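Local coordinates for Thiol:disulfide interchange protein DsbL (Escherichia coli, PDB 3C7M), which introduces disulfide bonds into other periplasmic proteins by handing over its own disulfide, working with DsbI to form an essential disulfide in the arylsulfate sulfotransferase AssT, at residues F98-A103 against E109-G114. Sequence-based numbering, arbitrary orientation.
With CD (cadmium ion), chain D; CD (cadmium ion), chain C.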
loop_
_atom_site.group_PDB
_atom_site.type_symbol
_atom_site.label_atom_id
_atom_site.label_comp_id
_atom_site.label_asym_id
_atom_site.label_seq_id
_atom_site.Cartn_x
_atom_site.Cartn_y
_atom_site.Cartn_z
ATOM N N PHE A 98 -4.620 1.653 -9.192
ATOM C CA PHE A 98 -4.908 2.887 -9.906
ATOM C C PHE A 98 -6.338 2.980 -10.408
ATOM O O PHE A 98 -6.880 4.091 -10.511
ATOM C CB PHE A 98 -3.865 3.174 -10.978
ATOM C CG PHE A 98 -2.599 3.732 -10.410
ATOM C CD1 PHE A 98 -2.549 5.052 -9.964
ATOM C CD2 PHE A 98 -1.477 2.930 -10.267
ATOM C CE1 PHE A 98 -1.391 5.565 -9.405
ATOM C CE2 PHE A 98 -0.309 3.444 -9.722
ATOM C CZ PHE A 98 -0.267 4.764 -9.300
ATOM N N ALA A 99 -6.957 1.831 -10.675
ATOM C CA ALA A 99 -8.370 1.814 -11.047
ATOM C C ALA A 99 -9.227 2.326 -9.890
ATOM O O ALA A 99 -10.163 3.106 -10.106
ATOM C CB ALA A 99 -8.804 0.422 -11.460
ATOM N N TYR A 100 -8.912 1.893 -8.668
ATOM C CA TYR A 100 -9.651 2.375 -7.500
ATOM C C TYR A 100 -9.400 3.844 -7.228
ATOM O O TYR A 100 -10.329 4.576 -6.915
ATOM C CB TYR A 100 -9.345 1.544 -6.247
ATOM C CG TYR A 100 -10.012 0.191 -6.267
ATOM C CD1 TYR A 100 -11.384 0.071 -6.484
ATOM C CD2 TYR A 100 -9.274 -0.967 -6.062
ATOM C CE1 TYR A 100 -12.004 -1.183 -6.504
ATOM C CE2 TYR A 100 -9.876 -2.215 -6.079
ATOM C CZ TYR A 100 -11.245 -2.319 -6.297
ATOM O OH TYR A 100 -11.833 -3.569 -6.315
ATOM N N TYR A 101 -8.149 4.280 -7.336
ATOM C CA TYR A 101 -7.861 5.689 -7.136
ATOM C C TYR A 101 -8.630 6.541 -8.154
ATOM O O TYR A 101 -9.247 7.539 -7.781
ATOM C CB TYR A 101 -6.369 5.958 -7.295
ATOM C CG TYR A 101 -5.461 5.638 -6.122
ATOM C CD1 TYR A 101 -5.872 5.812 -4.791
ATOM C CD2 TYR A 101 -4.155 5.227 -6.361
ATOM C CE1 TYR A 101 -4.992 5.546 -3.728
ATOM C CE2 TYR A 101 -3.281 4.963 -5.325
ATOM C CZ TYR A 101 -3.700 5.127 -4.012
ATOM O OH TYR A 101 -2.815 4.872 -2.983
ATOM N N ALA A 102 -8.598 6.139 -9.426
ATOM C CA ALA A 102 -9.299 6.895 -10.473
ATOM C C ALA A 102 -10.805 6.904 -10.231
ATOM O O ALA A 102 -11.449 7.953 -10.320
ATOM C CB ALA A 102 -8.974 6.355 -11.858
ATOM N N ALA A 103 -11.367 5.741 -9.912
ATOM C CA ALA A 103 -12.808 5.645 -9.680
ATOM C C ALA A 103 -13.236 6.515 -8.502
ATOM O O ALA A 103 -14.146 7.326 -8.628
ATOM C CB ALA A 103 -13.232 4.185 -9.470
ATOM N N GLU A 109 -16.849 7.851 -7.808
ATOM C CA GLU A 109 -17.629 6.613 -7.704
ATOM C C GLU A 109 -17.684 6.162 -6.251
ATOM O O GLU A 109 -16.674 6.210 -5.540
ATOM C CB GLU A 109 -17.011 5.520 -8.585
ATOM C CG GLU A 109 -17.687 4.159 -8.506
ATOM C CD GLU A 109 -19.125 4.169 -9.005
ATOM O OE1 GLU A 109 -19.342 4.096 -10.229
ATOM O OE2 GLU A 109 -20.043 4.202 -8.168
ATOM N N ARG A 110 -18.870 5.757 -5.807
ATOM C CA ARG A 110 -19.039 5.282 -4.434
ATOM C C ARG A 110 -19.721 3.925 -4.354
ATOM O O ARG A 110 -19.927 3.402 -3.265
ATOM C CB ARG A 110 -19.812 6.307 -3.585
ATOM C CG ARG A 110 -19.091 7.649 -3.335
ATOM C CD ARG A 110 -17.791 7.472 -2.529
ATOM N NE ARG A 110 -17.114 8.750 -2.305
ATOM C CZ ARG A 110 -16.196 9.278 -3.112
ATOM N NH1 ARG A 110 -15.816 8.650 -4.219
ATOM N NH2 ARG A 110 -15.643 10.447 -2.798
ATOM N N TRP A 111 -20.053 3.355 -5.507
ATOM C CA TRP A 111 -20.634 2.013 -5.597
ATOM C C TRP A 111 -21.759 1.804 -4.577
ATOM O O TRP A 111 -21.756 0.825 -3.831
ATOM C CB TRP A 111 -19.562 0.933 -5.375
ATOM C CG TRP A 111 -18.332 1.027 -6.245
ATOM C CD1 TRP A 111 -18.123 0.407 -7.454
ATOM C CD2 TRP A 111 -17.120 1.729 -5.941
ATOM N NE1 TRP A 111 -16.868 0.706 -7.925
ATOM C CE2 TRP A 111 -16.228 1.513 -7.020
ATOM C CE3 TRP A 111 -16.701 2.526 -4.869
ATOM C CZ2 TRP A 111 -14.943 2.064 -7.052
ATOM C CZ3 TRP A 111 -15.418 3.072 -4.896
ATOM C CH2 TRP A 111 -14.559 2.845 -5.989
ATOM N N SER A 112 -22.706 2.738 -4.521
ATOM C CA SER A 112 -23.869 2.600 -3.625
ATOM C C SER A 112 -23.508 2.553 -2.133
ATOM O O SER A 112 -24.220 1.952 -1.314
ATOM C CB SER A 112 -24.713 1.377 -4.017
ATOM O OG SER A 112 -25.204 1.511 -5.341
ATOM N N ASP A 113 -22.389 3.182 -1.787
ATOM C CA ASP A 113 -22.063 3.514 -0.398
ATOM C C ASP A 113 -22.044 2.337 0.559
ATOM O O ASP A 113 -22.647 2.375 1.637
ATOM C CB ASP A 113 -23.000 4.609 0.097
ATOM C CG ASP A 113 -22.949 5.823 -0.780
ATOM O OD1 ASP A 113 -21.961 6.582 -0.693
ATOM O OD2 ASP A 113 -23.883 6.000 -1.586
ATOM N N GLY A 114 -21.335 1.291 0.153
ATOM C CA GLY A 114 -21.165 0.113 0.986
ATOM C C GLY A 114 -22.102 -1.022 0.629
ATOM O O GLY A 114 -21.818 -2.180 0.951
HETATM CD CD CD D . -21.834 3.720 -9.510
HETATM CD CD CD C . -20.844 7.127 1.182
HETATM O O HOH W 1 -21.612 9.403 0.362
#
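Ala103 and Tyr100, near the end of helix 92-106, meet Glu109 and Trp111 of the loop leading to helix 117-128, in a small helix-to-loop contact that buries 181 Å². One backbone hydrogen bond ties the two: Glu109 N lies 2.9 Å from Ala103 O, with an N-H...O angle of 159°. The apolar part centres on the six-membered ring of Trp111, whose CZ2 comes within 3.6 Å of Ala103 CB. Trp111 CZ2 also lies 4.1 Å from Tyr100 CD1, at the edge of the tyrosine ring and near its plane, and the two side chains cross at about a right angle. Glu109 folds back on its own loop: with CG anti to the backbone N (chi1 177°), Glu109 CG lies over the centre of the Trp111 indole, 3.4 Å above its plane, and the bend at chi2 (64°) then turns the carboxylate. Glu109 OE2 accepts the N-H of Trp111 N at 2.8 Å on its anti side, and binds a cadmium ion at 2.3 Å together with Glu109 OE1. Tyr100 OH hydrogen-bonds the backbone carbonyl of Phe120, and Trp111 NE1 bonds Thr123 OG1; both partners belong to helix 117-128. Farther along, Asp113 OD1 shares a second cadmium with Glu63. The contact thus closes the turn between consecutive helices of the helical domain that DsbA-like proteins insert into the thioredoxin fold.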